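Vaginolysin (PDB 5IMY) is a secreted cholesterol-dependent cytolysin that probably binds cholesterol in host membranes and lyses cells by forming a transmembrane beta-barrel pore. Local coordinates at residues T37-R42 and F95-N100; K99-N104 and Y350-V355; R245-D248 and P252-Y255. All coordinates share one frame; numbering follows the deposited sequence.

Contact 1: T37-R42 and F95-N100; sequences TNILAR and FRADKN
Ala-97 receives the contact from residues 37-42 through its single methyl group, which meets the isobutyl end of Leu-40. CD2 of Leu-40 lies closest, 3.7 Å from CB of Ala-97. CG and CD1 of Leu-40 lie 3.9 and 4.1 Å from CB of Ala-97, so the branch point as well as the tip of the leucine packs on the methyl. The first torsion of Leu-40 (chi1 -76°) sets CG anti to the carbonyl carbon, and in this position the branched end swings across to Ala-97. Ile-39 comes to the same residue by a different route: its CG1 sits 3.9 Å from the carbonyl O of Ala-97 and is only loosely apposed to the methyl.

Ala-97 is the centre of an inverse gamma turn, with a weak bond from the backbone N of Asp-98 to the O of Arg-96. The turn carries the chain from strand 94-96 into helix 99-102. Asp-98 is the N-cap of that helix and accepts a weak, long bond at OD2 from the N of Asn-100.

No hydrogen bond crosses between the two segments, and each backbone is bonded otherwise. Phe-95 and Ala-97 pair with Val-254 and Pro-252 on the neighbouring chain segment. In residues 37-42, the N of Leu-40 donates to the O of Thr-37 over 3.1 Å, folding the chain into a turn just before Arg-42 bonds to the long strand 363-389 with its backbone. Leu-40 also touches Leu-101, Met-102 and Leu-363, while Thr-37 packs on Lys-421 of the second subunit.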
ATOM      1  N   THR A  37     -23.633 -12.553 -27.242  1.00 59.71           N
ATOM      2  CA  THR A  37     -22.567 -11.787 -26.601  1.00 57.00           C
ATOM      3  C   THR A  37     -21.294 -11.795 -27.444  1.00 57.15           C
ATOM      4  O   THR A  37     -20.848 -10.745 -27.914  1.00 55.54           O
ATOM      5  CB  THR A  37     -22.271 -12.325 -25.197  1.00 63.45           C
ATOM      6  OG1 THR A  37     -23.484 -12.398 -24.439  1.00 67.73           O
ATOM      7  CG2 THR A  37     -21.290 -11.396 -24.488  1.00 55.74           C
ATOM      8  N   ASN A  38     -20.696 -12.972 -27.640  1.00 55.74           N
ATOM      9  CA  ASN A  38     -19.438 -13.040 -28.374  1.00 63.70           C
ATOM     10  C   ASN A  38     -19.586 -12.629 -29.833  1.00 54.50           C
ATOM     11  O   ASN A  38     -18.569 -12.400 -30.497  1.00 49.08           O
ATOM     12  CB  ASN A  38     -18.849 -14.449 -28.293  1.00 67.10           C
ATOM     13  CG  ASN A  38     -18.114 -14.697 -26.989  1.00 72.11           C
ATOM     14  OD1 ASN A  38     -16.916 -14.433 -26.882  1.00 71.65           O
ATOM     15  ND2 ASN A  38     -18.830 -15.199 -25.990  1.00 68.93           N
ATOM     16  N   ILE A  39     -20.814 -12.526 -30.346  1.00 54.53           N
ATOM     17  CA  ILE A  39     -20.990 -12.141 -31.741  1.00 47.97           C
ATOM     18  C   ILE A  39     -20.599 -10.684 -31.950  1.00 40.36           C
ATOM     19  O   ILE A  39     -20.171 -10.302 -33.045  1.00 41.14           O
ATOM     20  CB  ILE A  39     -22.440 -12.411 -32.191  1.00 46.83           C
ATOM     21  CG1 ILE A  39     -22.553 -12.348 -33.716  1.00 42.06           C
ATOM     22  CG2 ILE A  39     -23.408 -11.409 -31.563  1.00 46.63           C
ATOM     23  CD1 ILE A  39     -21.845 -13.482 -34.433  1.00 43.33           C
ATOM     24  N   LEU A  40     -20.737  -9.850 -30.918  1.00 42.07           N
ATOM     25  CA  LEU A  40     -20.434  -8.426 -31.006  1.00 40.48           C
ATOM     26  C   LEU A  40     -19.364  -8.016 -29.998  1.00 40.05           C
ATOM     27  O   LEU A  40     -19.306  -6.856 -29.584  1.00 45.94           O
ATOM     28  CB  LEU A  40     -21.702  -7.596 -30.804  1.00 38.77           C
ATOM     29  CG  LEU A  40     -22.679  -7.542 -31.982  1.00 37.98           C
ATOM     30  CD1 LEU A  40     -23.988  -6.898 -31.553  1.00 39.88           C
ATOM     31  CD2 LEU A  40     -22.073  -6.788 -33.155  1.00 40.12           C
ATOM     32  N   ALA A  41     -18.505  -8.950 -29.602  1.00 46.30           N
ATOM     33  CA  ALA A  41     -17.442  -8.661 -28.649  1.00 48.18           C
ATOM     34  C   ALA A  41     -16.153  -8.303 -29.375  1.00 46.57           C
ATOM     35  O   ALA A  41     -15.807  -8.910 -30.394  1.00 46.68           O
ATOM     36  CB  ALA A  41     -17.206  -9.857 -27.726  1.00 53.77           C
ATOM     37  N   ARG A  42     -15.445  -7.310 -28.842  1.00 56.51           N
ATOM     38  CA  ARG A  42     -14.171  -6.856 -29.377  1.00 54.41           C
ATOM     39  C   ARG A  42     -13.086  -7.069 -28.330  1.00 60.91           C
ATOM     40  O   ARG A  42     -13.346  -7.007 -27.124  1.00 62.30           O
ATOM     41  CB  ARG A  42     -14.247  -5.373 -29.786  1.00 55.61           C
ATOM     42  CG  ARG A  42     -12.923  -4.749 -30.210  1.00 67.66           C
ATOM     43  CD  ARG A  42     -13.143  -3.473 -31.026  1.00 63.44           C
ATOM     44  NE  ARG A  42     -13.994  -2.498 -30.342  1.00 59.66           N
ATOM     45  CZ  ARG A  42     -13.550  -1.458 -29.636  1.00 60.13           C
ATOM     46  NH1 ARG A  42     -12.250  -1.230 -29.500  1.00 53.94           N
ATOM     47  NH2 ARG A  42     -14.418  -0.634 -29.061  1.00 45.82           N
ATOM     48  N   PHE A  95     -28.387  -3.781 -40.388  1.00 32.15           N
ATOM     49  CA  PHE A  95     -26.965  -4.084 -40.447  1.00 31.51           C
ATOM     50  C   PHE A  95     -26.755  -5.566 -40.180  1.00 30.18           C
ATOM     51  O   PHE A  95     -27.668  -6.287 -39.769  1.00 40.13           O
ATOM     52  CB  PHE A  95     -26.153  -3.286 -39.418  1.00 32.91           C
ATOM     53  CG  PHE A  95     -26.484  -1.825 -39.364  1.00 32.09           C
ATOM     54  CD1 PHE A  95     -26.613  -1.079 -40.521  1.00 35.40           C
ATOM     55  CD2 PHE A  95     -26.654  -1.199 -38.143  1.00 35.45           C
ATOM     56  CE1 PHE A  95     -26.912   0.269 -40.457  1.00 36.50           C
ATOM     57  CE2 PHE A  95     -26.954   0.143 -38.072  1.00 41.87           C
ATOM     58  CZ  PHE A  95     -27.084   0.879 -39.230  1.00 40.05           C
ATOM     59  N   ARG A  96     -25.527  -6.011 -40.414  1.00 33.06           N
ATOM     60  CA  ARG A  96     -25.051  -7.279 -39.886  1.00 34.24           C
ATOM     61  C   ARG A  96     -24.300  -7.029 -38.588  1.00 35.83           C
ATOM     62  O   ARG A  96     -23.532  -6.070 -38.475  1.00 34.95           O
ATOM     63  CB  ARG A  96     -24.132  -7.979 -40.888  1.00 37.57           C
ATOM     64  CG  ARG A  96     -24.839  -8.471 -42.131  1.00 37.29           C
ATOM     65  CD  ARG A  96     -23.856  -8.802 -43.238  1.00 38.22           C
ATOM     66  NE  ARG A  96     -24.524  -8.836 -44.536  1.00 41.51           N
ATOM     67  CZ  ARG A  96     -24.517  -7.845 -45.424  1.00 44.49           C
ATOM     68  NH1 ARG A  96     -23.859  -6.717 -45.183  1.00 47.72           N
ATOM     69  NH2 ARG A  96     -25.169  -7.987 -46.571  1.00 47.90           N
ATOM     70  N   ALA A  97     -24.538  -7.889 -37.599  1.00 39.05           N
ATOM     71  CA  ALA A  97     -23.771  -7.858 -36.358  1.00 31.87           C
ATOM     72  C   ALA A  97     -22.393  -8.436 -36.664  1.00 37.51           C
ATOM     73  O   ALA A  97     -22.079  -9.590 -36.362  1.00 39.17           O
ATOM     74  CB  ALA A  97     -24.486  -8.634 -35.258  1.00 34.87           C
ATOM     75  N   ASP A  98     -21.560  -7.611 -37.287  1.00 35.29           N
ATOM     76  CA  ASP A  98     -20.281  -8.060 -37.825  1.00 43.01           C
ATOM     77  C   ASP A  98     -19.174  -7.138 -37.319  1.00 37.89           C
ATOM     78  O   ASP A  98     -19.337  -6.387 -36.348  1.00 35.01           O
ATOM     79  CB  ASP A  98     -20.338  -8.105 -39.357  1.00 39.46           C
ATOM     80  CG  ASP A  98     -20.349  -6.723 -39.979  1.00 49.29           C
ATOM     81  OD1 ASP A  98     -20.991  -5.817 -39.407  1.00 45.87           O
ATOM     82  OD2 ASP A  98     -19.709  -6.539 -41.036  1.00 61.43           O
ATOM     83  N   LYS A  99     -18.021  -7.184 -37.992  1.00 41.12           N
ATOM     84  CA  LYS A  99     -16.874  -6.386 -37.568  1.00 41.42           C
ATOM     85  C   LYS A  99     -17.103  -4.902 -37.822  1.00 41.82           C
ATOM     86  O   LYS A  99     -16.662  -4.057 -37.035  1.00 45.37           O
ATOM     87  CB  LYS A  99     -15.613  -6.859 -38.293  1.00 38.53           C
ATOM     88  CG  LYS A  99     -14.320  -6.380 -37.655  1.00 44.32           C
ATOM     89  CD  LYS A  99     -13.180  -6.349 -38.660  1.00 45.46           C
ATOM     90  CE  LYS A  99     -11.862  -5.966 -38.002  1.00 64.94           C
ATOM     91  NZ  LYS A  99     -11.637  -4.491 -37.972  1.00 74.62           N
ATOM     92  N   ASN A 100     -17.784  -4.564 -38.918  1.00 41.08           N
ATOM     93  CA  ASN A 100     -18.027  -3.161 -39.233  1.00 39.23           C
ATOM     94  C   ASN A 100     -18.832  -2.484 -38.131  1.00 39.82           C
ATOM     95  O   ASN A 100     -18.479  -1.393 -37.669  1.00 40.39           O
ATOM     96  CB  ASN A 100     -18.745  -3.045 -40.578  1.00 45.14           C
ATOM     97  CG  ASN A 100     -17.822  -3.290 -41.757  1.00 51.77           C
ATOM     98  OD1 ASN A 100     -16.624  -3.011 -41.691  1.00 52.55           O
ATOM     99  ND2 ASN A 100     -18.378  -3.813 -42.843  1.00 52.56           N
TER

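Contact 2: K99-N104 and Y350-V355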
ATOM      1  N   LYS A  99     -18.021  -7.184 -37.992  1.00 41.12           N
ATOM      2  CA  LYS A  99     -16.874  -6.386 -37.568  1.00 41.42           C
ATOM      3  C   LYS A  99     -17.103  -4.902 -37.822  1.00 41.82           C
ATOM      4  O   LYS A  99     -16.662  -4.057 -37.035  1.00 45.37           O
ATOM      5  CB  LYS A  99     -15.613  -6.859 -38.293  1.00 38.53           C
ATOM      6  CG  LYS A  99     -14.320  -6.380 -37.655  1.00 44.32           C
ATOM      7  CD  LYS A  99     -13.180  -6.349 -38.660  1.00 45.46           C
ATOM      8  CE  LYS A  99     -11.862  -5.966 -38.002  1.00 64.94           C
ATOM      9  NZ  LYS A  99     -11.637  -4.491 -37.972  1.00 74.62           N
ATOM     10  N   ASN A 100     -17.784  -4.564 -38.918  1.00 41.08           N
ATOM     11  CA  ASN A 100     -18.027  -3.161 -39.233  1.00 39.23           C
ATOM     12  C   ASN A 100     -18.832  -2.484 -38.131  1.00 39.82           C
ATOM     13  O   ASN A 100     -18.479  -1.393 -37.669  1.00 40.39           O
ATOM     14  CB  ASN A 100     -18.745  -3.045 -40.578  1.00 45.14           C
ATOM     15  CG  ASN A 100     -17.822  -3.290 -41.757  1.00 51.77           C
ATOM     16  OD1 ASN A 100     -16.624  -3.011 -41.691  1.00 52.55           O
ATOM     17  ND2 ASN A 100     -18.378  -3.813 -42.843  1.00 52.56           N
ATOM     18  N   LEU A 101     -19.923  -3.119 -37.696  1.00 39.15           N
ATOM     19  CA  LEU A 101     -20.716  -2.555 -36.610  1.00 38.74           C
ATOM     20  C   LEU A 101     -19.876  -2.391 -35.351  1.00 34.89           C
ATOM     21  O   LEU A 101     -19.973  -1.372 -34.658  1.00 43.22           O
ATOM     22  CB  LEU A 101     -21.933  -3.438 -36.332  1.00 27.15           C
ATOM     23  CG  LEU A 101     -22.835  -3.003 -35.172  1.00 32.61           C
ATOM     24  CD1 LEU A 101     -23.329  -1.574 -35.353  1.00 27.95           C
ATOM     25  CD2 LEU A 101     -24.009  -3.954 -35.038  1.00 35.91           C
ATOM     26  N   MET A 102     -19.036  -3.383 -35.042  1.00 34.00           N
ATOM     27  CA  MET A 102     -18.175  -3.286 -33.870  1.00 38.50           C
ATOM     28  C   MET A 102     -17.197  -2.126 -33.990  1.00 41.93           C
ATOM     29  O   MET A 102     -16.779  -1.562 -32.973  1.00 43.08           O
ATOM     30  CB  MET A 102     -17.421  -4.601 -33.667  1.00 34.54           C
ATOM     31  CG  MET A 102     -18.313  -5.743 -33.211  1.00 40.16           C
ATOM     32  SD  MET A 102     -17.405  -7.198 -32.655  1.00 50.95           S
ATOM     33  CE  MET A 102     -16.825  -7.868 -34.210  1.00 45.61           C
ATOM     34  N   ASP A 103     -16.828  -1.753 -35.213  1.00 41.75           N
ATOM     35  CA  ASP A 103     -15.964  -0.603 -35.444  1.00 43.07           C
ATOM     36  C   ASP A 103     -16.744   0.699 -35.583  1.00 44.16           C
ATOM     37  O   ASP A 103     -16.136   1.748 -35.818  1.00 39.31           O
ATOM     38  CB  ASP A 103     -15.110  -0.830 -36.695  1.00 43.24           C
ATOM     39  CG  ASP A 103     -14.110  -1.957 -36.519  1.00 53.40           C
ATOM     40  OD1 ASP A 103     -13.867  -2.364 -35.363  1.00 54.31           O
ATOM     41  OD2 ASP A 103     -13.562  -2.430 -37.536  1.00 50.55           O
ATOM     42  N   ASN A 104     -18.070   0.652 -35.442  1.00 41.33           N
ATOM     43  CA  ASN A 104     -18.930   1.827 -35.550  1.00 36.93           C
ATOM     44  C   ASN A 104     -18.995   2.360 -36.979  1.00 39.06           C
ATOM     45  O   ASN A 104     -19.229   3.551 -37.196  1.00 43.64           O
ATOM     46  CB  ASN A 104     -18.482   2.937 -34.592  1.00 41.43           C
ATOM     47  CG  ASN A 104     -19.649   3.727 -34.027  1.00 38.07           C
ATOM     48  OD1 ASN A 104     -20.777   3.236 -33.971  1.00 36.24           O
ATOM     49  ND2 ASN A 104     -19.383   4.955 -33.602  1.00 43.61           N
ATOM     50  N   TYR A 350     -27.243   5.915 -31.408  1.00 29.75           N
ATOM     51  CA  TYR A 350     -28.206   4.980 -31.966  1.00 37.60           C
ATOM     52  C   TYR A 350     -28.086   3.643 -31.253  1.00 33.62           C
ATOM     53  O   TYR A 350     -27.022   3.283 -30.742  1.00 33.86           O
ATOM     54  CB  TYR A 350     -28.016   4.794 -33.481  1.00 27.96           C
ATOM     55  CG  TYR A 350     -26.739   4.092 -33.892  1.00 31.96           C
ATOM     56  CD1 TYR A 350     -26.752   2.758 -34.282  1.00 29.71           C
ATOM     57  CD2 TYR A 350     -25.526   4.767 -33.913  1.00 31.91           C
ATOM     58  CE1 TYR A 350     -25.590   2.115 -34.670  1.00 32.54           C
ATOM     59  CE2 TYR A 350     -24.359   4.131 -34.297  1.00 30.85           C
ATOM     60  CZ  TYR A 350     -24.397   2.807 -34.675  1.00 36.64           C
ATOM     61  OH  TYR A 350     -23.241   2.171 -35.059  1.00 31.87           O
ATOM     62  N   THR A 351     -29.199   2.918 -31.218  1.00 31.64           N
ATOM     63  CA  THR A 351     -29.281   1.602 -30.604  1.00 29.12           C
ATOM     64  C   THR A 351     -29.731   0.593 -31.651  1.00 33.35           C
ATOM     65  O   THR A 351     -30.584   0.897 -32.491  1.00 32.64           O
ATOM     66  CB  THR A 351     -30.263   1.602 -29.427  1.00 34.73           C
ATOM     67  OG1 THR A 351     -29.872   2.596 -28.473  1.00 42.20           O
ATOM     68  CG2 THR A 351     -30.303   0.237 -28.748  1.00 32.20           C
ATOM     69  N   THR A 352     -29.151  -0.603 -31.604  1.00 33.33           N
ATOM     70  CA  THR A 352     -29.535  -1.688 -32.493  1.00 29.99           C
ATOM     71  C   THR A 352     -30.189  -2.807 -31.693  1.00 31.31           C
ATOM     72  O   THR A 352     -29.836  -3.057 -30.538  1.00 37.21           O
ATOM     73  CB  THR A 352     -28.330  -2.250 -33.257  1.00 29.73           C
ATOM     74  OG1 THR A 352     -27.445  -2.915 -32.346  1.00 39.42           O
ATOM     75  CG2 THR A 352     -27.580  -1.140 -33.981  1.00 29.19           C
ATOM     76  N   SER A 353     -31.149  -3.474 -32.327  1.00 36.35           N
ATOM     77  CA  SER A 353     -31.827  -4.621 -31.748  1.00 33.45           C
ATOM     78  C   SER A 353     -31.797  -5.767 -32.748  1.00 34.82           C
ATOM     79  O   SER A 353     -31.819  -5.550 -33.964  1.00 29.91           O
ATOM     80  CB  SER A 353     -33.277  -4.286 -31.375  1.00 33.95           C
ATOM     81  OG  SER A 353     -33.329  -3.241 -30.422  1.00 34.76           O
ATOM     82  N   PHE A 354     -31.738  -6.990 -32.229  1.00 39.46           N
ATOM     83  CA  PHE A 354     -31.698  -8.163 -33.091  1.00 38.87           C
ATOM     84  C   PHE A 354     -33.047  -8.380 -33.763  1.00 32.71           C
ATOM     85  O   PHE A 354     -34.101  -8.249 -33.138  1.00 35.53           O
ATOM     86  CB  PHE A 354     -31.315  -9.405 -32.287  1.00 37.18           C
ATOM     87  CG  PHE A 354     -29.867  -9.452 -31.890  1.00 34.56           C
ATOM     88  CD1 PHE A 354     -28.882  -9.676 -32.838  1.00 40.00           C
ATOM     89  CD2 PHE A 354     -29.490  -9.287 -30.567  1.00 39.09           C
ATOM     90  CE1 PHE A 354     -27.549  -9.724 -32.478  1.00 37.07           C
ATOM     91  CE2 PHE A 354     -28.159  -9.335 -30.199  1.00 37.44           C
ATOM     92  CZ  PHE A 354     -27.186  -9.554 -31.156  1.00 30.37           C
ATOM     93  N   VAL A 355     -33.006  -8.720 -35.053  1.00 37.62           N
ATOM     94  CA  VAL A 355     -34.236  -8.987 -35.792  1.00 34.54           C
ATOM     95  C   VAL A 355     -34.928 -10.229 -35.246  1.00 31.71           C
ATOM     96  O   VAL A 355     -36.162 -10.300 -35.203  1.00 36.89           O
ATOM     97  CB  VAL A 355     -33.928  -9.131 -37.295  1.00 31.44           C
ATOM     98  CG1 VAL A 355     -35.173  -9.557 -38.072  1.00 36.61           C
ATOM     99  CG2 VAL A 355     -33.374  -7.824 -37.847  1.00 38.88           C
TER
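Leu-101 and Asn-104 both converge on the hydroxyl end of Tyr-350, joining helix 99-102 and the turn after it to strand 347-354. At the start of the helix, Lys-99 forms a salt bridge with Asp-103, four residues on. NZ of Lys-99 lies 2.9 Å from OD2 of Asp-103 and uses the syn lone pair of that oxygen.

Leu-101 is the apolar part of the interface. The end of its side chain carries CD1 to the edge of the tyrosine ring, with CD1 of Leu-101 3.8 Å from OH of Tyr-350. The other methyl, CD2 of Leu-101, reaches the neighbourhood of Thr-352, where OG1 of Thr-352 is 4.5 Å away.

Asn-104 leaves the helix with positive phi in a Schellman motif, its backbone N bonded to the O of Leu-101 at 2.9 Å. This brings its carboxamide to the CE2 side of the ring, whereas Leu-101 lies on the CE1 side. OH of Tyr-350 donates to OD1 of Asn-104 over 2.9 Å. The C=O...donor angle is 155°, and the donor is tilted 22° from the carbonyl plane. OD1 meets the ring at its edge, near its plane, and the amide is almost parallel to the ring, 6° apart. The bond satisfies a buried phenol. The amide is also held at its other end, where ND2 of Asn-104 donates to the O of Ser-80.

Strand 347-354 runs in the antiparallel sheet between strands 79-80 and 253-261, and helix 99-102 packs over it, with Leu-79 of the short neighbouring strand touching Leu-101, Asn-104 and Tyr-350 alike.

Contact 3: R245-D248 and P252-Y255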
ATOM      1  N   ARG A 245     -25.646 -13.020 -49.427  1.00 58.02           N
ATOM      2  CA  ARG A 245     -25.441 -11.666 -48.906  1.00 53.72           C
ATOM      3  C   ARG A 245     -24.775 -11.746 -47.540  1.00 47.27           C
ATOM      4  O   ARG A 245     -24.305 -10.734 -47.013  1.00 46.34           O
ATOM      5  CB  ARG A 245     -26.731 -10.848 -48.784  1.00 50.51           C
ATOM      6  CG  ARG A 245     -27.238 -10.298 -50.110  1.00 56.68           C
ATOM      7  CD  ARG A 245     -28.445  -9.408 -49.900  1.00 59.38           C
ATOM      8  NE  ARG A 245     -29.101  -9.091 -51.162  1.00 61.25           N
ATOM      9  CZ  ARG A 245     -28.585  -8.293 -52.092  1.00 65.43           C
ATOM     10  NH1 ARG A 245     -27.398  -7.729 -51.908  1.00 60.59           N
ATOM     11  NH2 ARG A 245     -29.257  -8.065 -53.212  1.00 81.27           N
ATOM     12  N   GLY A 246     -24.741 -12.941 -46.957  1.00 45.34           N
ATOM     13  CA  GLY A 246     -24.045 -13.145 -45.705  1.00 48.37           C
ATOM     14  C   GLY A 246     -24.851 -12.850 -44.464  1.00 46.05           C
ATOM     15  O   GLY A 246     -24.273 -12.460 -43.443  1.00 45.22           O
ATOM     16  N   VAL A 247     -26.168 -13.017 -44.514  1.00 43.85           N
ATOM     17  CA  VAL A 247     -27.026 -12.864 -43.341  1.00 47.39           C
ATOM     18  C   VAL A 247     -27.336 -14.269 -42.841  1.00 49.76           C
ATOM     19  O   VAL A 247     -28.269 -14.922 -43.315  1.00 49.41           O
ATOM     20  CB  VAL A 247     -28.298 -12.073 -43.657  1.00 45.00           C
ATOM     21  CG1 VAL A 247     -29.098 -11.836 -42.384  1.00 48.62           C
ATOM     22  CG2 VAL A 247     -27.953 -10.751 -44.324  1.00 43.43           C
ATOM     23  N   ASP A 248     -26.541 -14.734 -41.880  1.00 46.81           N
ATOM     24  CA  ASP A 248     -26.691 -16.061 -41.309  1.00 53.73           C
ATOM     25  C   ASP A 248     -26.266 -15.983 -39.848  1.00 49.81           C
ATOM     26  O   ASP A 248     -25.929 -14.910 -39.336  1.00 47.40           O
ATOM     27  CB  ASP A 248     -25.870 -17.090 -42.094  1.00 67.33           C
ATOM     28  CG  ASP A 248     -24.434 -16.652 -42.308  1.00 57.85           C
ATOM     29  OD1 ASP A 248     -24.144 -15.451 -42.129  1.00 53.53           O
ATOM     30  OD2 ASP A 248     -23.596 -17.507 -42.662  1.00 69.23           O
ATOM     31  N   PRO A 252     -25.648 -12.284 -37.879  1.00 40.81           N
ATOM     32  CA  PRO A 252     -27.107 -12.155 -37.805  1.00 37.55           C
ATOM     33  C   PRO A 252     -27.552 -10.740 -38.124  1.00 35.01           C
ATOM     34  O   PRO A 252     -26.734  -9.808 -38.132  1.00 33.98           O
ATOM     35  CB  PRO A 252     -27.427 -12.522 -36.347  1.00 40.04           C
ATOM     36  CG  PRO A 252     -26.189 -13.166 -35.813  1.00 40.67           C
ATOM     37  CD  PRO A 252     -25.057 -12.558 -36.560  1.00 39.67           C
ATOM     38  N   PRO A 253     -28.839 -10.540 -38.394  1.00 32.15           N
ATOM     39  CA  PRO A 253     -29.345  -9.196 -38.680  1.00 34.08           C
ATOM     40  C   PRO A 253     -29.783  -8.435 -37.438  1.00 33.24           C
ATOM     41  O   PRO A 253     -30.298  -8.996 -36.469  1.00 35.62           O
ATOM     42  CB  PRO A 253     -30.547  -9.477 -39.593  1.00 32.75           C
ATOM     43  CG  PRO A 253     -31.034 -10.810 -39.156  1.00 32.95           C
ATOM     44  CD  PRO A 253     -29.830 -11.583 -38.704  1.00 36.16           C
ATOM     45  N   VAL A 254     -29.568  -7.121 -37.490  1.00 28.79           N
ATOM     46  CA  VAL A 254     -30.020  -6.198 -36.459  1.00 36.92           C
ATOM     47  C   VAL A 254     -30.662  -5.002 -37.147  1.00 31.38           C
ATOM     48  O   VAL A 254     -30.442  -4.746 -38.334  1.00 31.78           O
ATOM     49  CB  VAL A 254     -28.872  -5.732 -35.536  1.00 29.38           C
ATOM     50  CG1 VAL A 254     -28.171  -6.924 -34.916  1.00 33.83           C
ATOM     51  CG2 VAL A 254     -27.874  -4.870 -36.300  1.00 28.68           C
ATOM     52  N   TYR A 255     -31.458  -4.257 -36.382  1.00 36.00           N
ATOM     53  CA  TYR A 255     -32.062  -3.034 -36.890  1.00 31.06           C
ATOM     54  C   TYR A 255     -31.945  -1.930 -35.850  1.00 32.94           C
ATOM     55  O   TYR A 255     -32.002  -2.178 -34.642  1.00 35.69           O
ATOM     56  CB  TYR A 255     -33.535  -3.237 -37.278  1.00 27.66           C
ATOM     57  CG  TYR A 255     -34.469  -3.549 -36.127  1.00 30.13           C
ATOM     58  CD1 TYR A 255     -35.226  -2.549 -35.528  1.00 34.19           C
ATOM     59  CD2 TYR A 255     -34.605  -4.846 -35.654  1.00 34.33           C
ATOM     60  CE1 TYR A 255     -36.087  -2.835 -34.483  1.00 33.21           C
ATOM     61  CE2 TYR A 255     -35.463  -5.139 -34.611  1.00 32.81           C
ATOM     62  CZ  TYR A 255     -36.201  -4.132 -34.032  1.00 34.59           C
ATOM     63  OH  TYR A 255     -37.053  -4.428 -32.995  1.00 41.03           O
TER
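Across the tight loop that precedes strand 253-261, CG1 of Val-247 rests against the Pro-253 ring. CG1 of Val-247 is 3.8 Å from CD of Pro-253 and 3.9 Å from its CG and CB, almost equally far from all three outer ring carbons. A chi1 of -175° turns this methyl away from the valine's own backbone N and onto the proline. The two side chains cross at about a right angle.

Val-247 directly follows Gly-246, the C-prime residue of the Schellman motif that ends helix 240-243, in which the N of Val-247 bonds back into the last turn of the helix. The contact therefore joins the exit from a helix to the first residues of a sheet strand.

The backbone approach is of another kind. The O of Asp-248 stands 3.0 Å from N of Pro-252, but the proline nitrogen has no hydrogen to give, and this is a van der Waals contact that continues along the ring to CD of Pro-252, 3.7 Å from the same O. Carbonyls nearby find donors elsewhere: the O of Val-247 accepts from OH of Tyr-28, and Pro-252 bonds through its backbone to Ala-97.

Overall arrangement
From the N terminus, contact 1 comes first, closing a loop of 52 residues that contains 26 strand residues and no helix. Contact 2 opens where contact 1 ends, sharing Lys-99 and Asn-100, and closes a much longer loop of 245 residues. Contact 3, a short turn with three residues between its segments, is nested inside that loop and follows contact 1 in series. All three gather around one antiparallel sheet: strand 253-261, entered at contact 3, lies between strand 94-96 of contact 1 and strand 347-354 of contact 2. Through strand 41-43, contact 1 also ties this sheet to the one built on the long strand 363-389.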